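PDB 2JD4: laminin subunit ALPHA-1 from Mus musculus, which serves as a basement membrane component of laminin-111, whose LG4-5 domain pair carries cell-surface anchorage sites and binds magnesium ions in this crystal. Local coordinates for residues Y216-D221 with T316-N321. The protein carries 4 engineered substitutions. Sequence-based numbering, arbitrary orientation.
Sequences YKVRLD and TSADTN. With MG (magnesium ion), chain D.
At the magnesium-bearing edge of the second laminin G domain, a β-sandwich fold, two loops run antiparallel past each other: residues 216-221, which lead into strand 222-230, and residues 316-321, which precede strand 322-326. R219 and A318 form a single hydrogen-bonded antiparallel bridge, with R219 N to A318 O and A318 N to R219 O both 2.9 Å. A318 O also accepts T320 N across the inverse gamma turn centred on D319, R219 N and T320 N reaching it from opposite faces of the carbonyl plane. Two residues on, the T320 hydroxyl takes the place of a backbone group: OG1 donates to Y216 O at 2.7 Å and accepts V218 N at 3.0 Å. Its chi1 of 70° sets OG1 between the backbone N and the carbonyl carbon, facing loop 216-221. A valine here would probably leave Y216 O and V218 N without their shared hydroxyl partner. The two methyls of V218 divide between neighbours: CG1 lies 3.8 Å from A318 CB and CG2 packs against T320 CG2. The K217 and N321 side chains lie side by side, pointing the same way, with K217 CE 3.6 Å from N321 ND2. D319 OD2 binds magnesium, as does D246, and water 1 on the ion donates to S317 O. S317 OG donates to the other carboxylate oxygen, D319 OD1, at 2.7 Å from above the carboxylate plane, so both oxygens are engaged.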
loop_
_atom_site.group_PDB
_atom_site.type_symbol
_atom_site.label_atom_id
_atom_site.label_comp_id
_atom_site.label_asym_id
_atom_site.label_seq_id
_atom_site.Cartn_x
_atom_site.Cartn_y
_atom_site.Cartn_z
ATOM N N TYR A 216 3.812 16.245 11.387
ATOM C CA TYR A 216 4.863 16.453 10.400
ATOM C C TYR A 216 5.197 17.942 10.364
ATOM O O TYR A 216 4.299 18.784 10.409
ATOM C CB TYR A 216 4.399 15.997 9.009
ATOM C CG TYR A 216 5.525 15.918 7.995
ATOM C CD1 TYR A 216 6.423 14.844 8.005
ATOM C CD2 TYR A 216 5.734 16.941 7.071
ATOM C CE1 TYR A 216 7.503 14.796 7.123
ATOM C CE2 TYR A 216 6.813 16.904 6.185
ATOM C CZ TYR A 216 7.694 15.828 6.218
ATOM O OH TYR A 216 8.769 15.794 5.358
ATOM N N LYS A 217 6.487 18.261 10.292
ATOM C CA LYS A 217 6.929 19.655 10.248
ATOM C C LYS A 217 7.488 19.997 8.871
ATOM O O LYS A 217 8.568 19.534 8.507
ATOM C CB LYS A 217 8.013 19.902 11.304
ATOM C CG LYS A 217 7.565 19.661 12.735
ATOM C CD LYS A 217 8.713 19.881 13.708
ATOM C CE LYS A 217 8.306 19.534 15.128
ATOM N NZ LYS A 217 9.430 19.726 16.084
ATOM N N VAL A 218 6.765 20.814 8.112
ATOM C CA VAL A 218 7.213 21.191 6.778
ATOM C C VAL A 218 8.491 22.027 6.838
ATOM O O VAL A 218 9.455 21.758 6.122
ATOM C CB VAL A 218 6.119 21.977 6.028
ATOM C CG1 VAL A 218 6.626 22.416 4.674
ATOM C CG2 VAL A 218 4.874 21.101 5.866
ATOM N N ARG A 219 8.489 23.043 7.695
ATOM C CA ARG A 219 9.643 23.918 7.860
ATOM C C ARG A 219 9.985 24.674 6.577
ATOM O O ARG A 219 9.094 25.132 5.865
ATOM C CB ARG A 219 10.857 23.109 8.335
ATOM C CG ARG A 219 10.551 22.174 9.498
ATOM C CD ARG A 219 10.165 22.924 10.761
ATOM N NE ARG A 219 11.321 23.249 11.591
ATOM C CZ ARG A 219 12.099 22.343 12.176
ATOM N NH1 ARG A 219 11.853 21.047 12.025
ATOM N NH2 ARG A 219 13.127 22.731 12.919
ATOM N N LEU A 220 11.275 24.792 6.272
ATOM C CA LEU A 220 11.707 25.541 5.092
ATOM C C LEU A 220 11.697 24.822 3.747
ATOM O O LEU A 220 11.227 25.372 2.751
ATOM C CB LEU A 220 13.109 26.121 5.319
ATOM C CG LEU A 220 13.281 27.221 6.370
ATOM C CD1 LEU A 220 12.971 26.684 7.756
ATOM C CD2 LEU A 220 14.706 27.741 6.312
ATOM N N ASP A 221 12.224 23.604 3.702
ATOM C CA ASP A 221 12.274 22.880 2.438
ATOM C C ASP A 221 11.592 21.516 2.482
ATOM O O ASP A 221 11.733 20.756 3.445
ATOM C CB ASP A 221 13.731 22.730 1.987
ATOM C CG ASP A 221 13.851 22.199 0.571
ATOM O OD1 ASP A 221 13.442 21.043 0.327
ATOM O OD2 ASP A 221 14.353 22.943 -0.299
ATOM N N THR A 316 9.703 32.328 5.895
ATOM C CA THR A 316 9.969 31.219 4.982
ATOM C C THR A 316 9.669 29.829 5.536
ATOM O O THR A 316 9.674 28.852 4.788
ATOM C CB THR A 316 11.441 31.236 4.518
ATOM O OG1 THR A 316 12.304 31.229 5.665
ATOM C CG2 THR A 316 11.722 32.473 3.681
ATOM N N SER A 317 9.412 29.731 6.834
ATOM C CA SER A 317 9.132 28.433 7.435
ATOM C C SER A 317 7.646 28.147 7.614
ATOM O O SER A 317 6.908 28.954 8.178
ATOM C CB SER A 317 9.836 28.322 8.790
ATOM O OG SER A 317 9.510 27.106 9.445
ATOM N N ALA A 318 7.204 26.999 7.106
ATOM C CA ALA A 318 5.811 26.590 7.256
ATOM C C ALA A 318 5.846 25.748 8.517
ATOM O O ALA A 318 6.111 24.544 8.479
ATOM C CB ALA A 318 5.364 25.757 6.072
ATOM N N ASP A 319 5.593 26.396 9.644
ATOM C CA ASP A 319 5.647 25.715 10.920
ATOM C C ASP A 319 4.445 24.856 11.242
ATOM O O ASP A 319 3.618 25.207 12.081
ATOM C CB ASP A 319 5.899 26.734 12.027
ATOM C CG ASP A 319 7.193 27.491 11.813
ATOM O OD1 ASP A 319 8.267 26.848 11.822
ATOM O OD2 ASP A 319 7.136 28.718 11.611
ATOM N N THR A 320 4.358 23.722 10.554
ATOM C CA THR A 320 3.283 22.775 10.780
ATOM C C THR A 320 3.834 21.764 11.771
ATOM O O THR A 320 5.044 21.679 11.982
ATOM C CB THR A 320 2.896 22.021 9.489
ATOM O OG1 THR A 320 3.954 21.125 9.119
ATOM C CG2 THR A 320 2.648 23.000 8.353
ATOM N N ASN A 321 2.937 21.004 12.380
ATOM C CA ASN A 321 3.307 19.973 13.337
ATOM C C ASN A 321 2.019 19.189 13.438
ATOM O O ASN A 321 1.484 18.972 14.528
ATOM C CB ASN A 321 3.664 20.595 14.692
ATOM C CG ASN A 321 4.508 19.672 15.550
ATOM O OD1 ASN A 321 4.875 20.012 16.675
ATOM N ND2 ASN A 321 4.824 18.494 15.020
HETATM MG MG MG D . 5.556 30.224 11.326
HETATM O O HOH W 1 6.791 31.049 9.743
HETATM O O HOH W 2 4.652 29.529 12.965
HETATM O O HOH W 3 4.031 31.790 10.888
#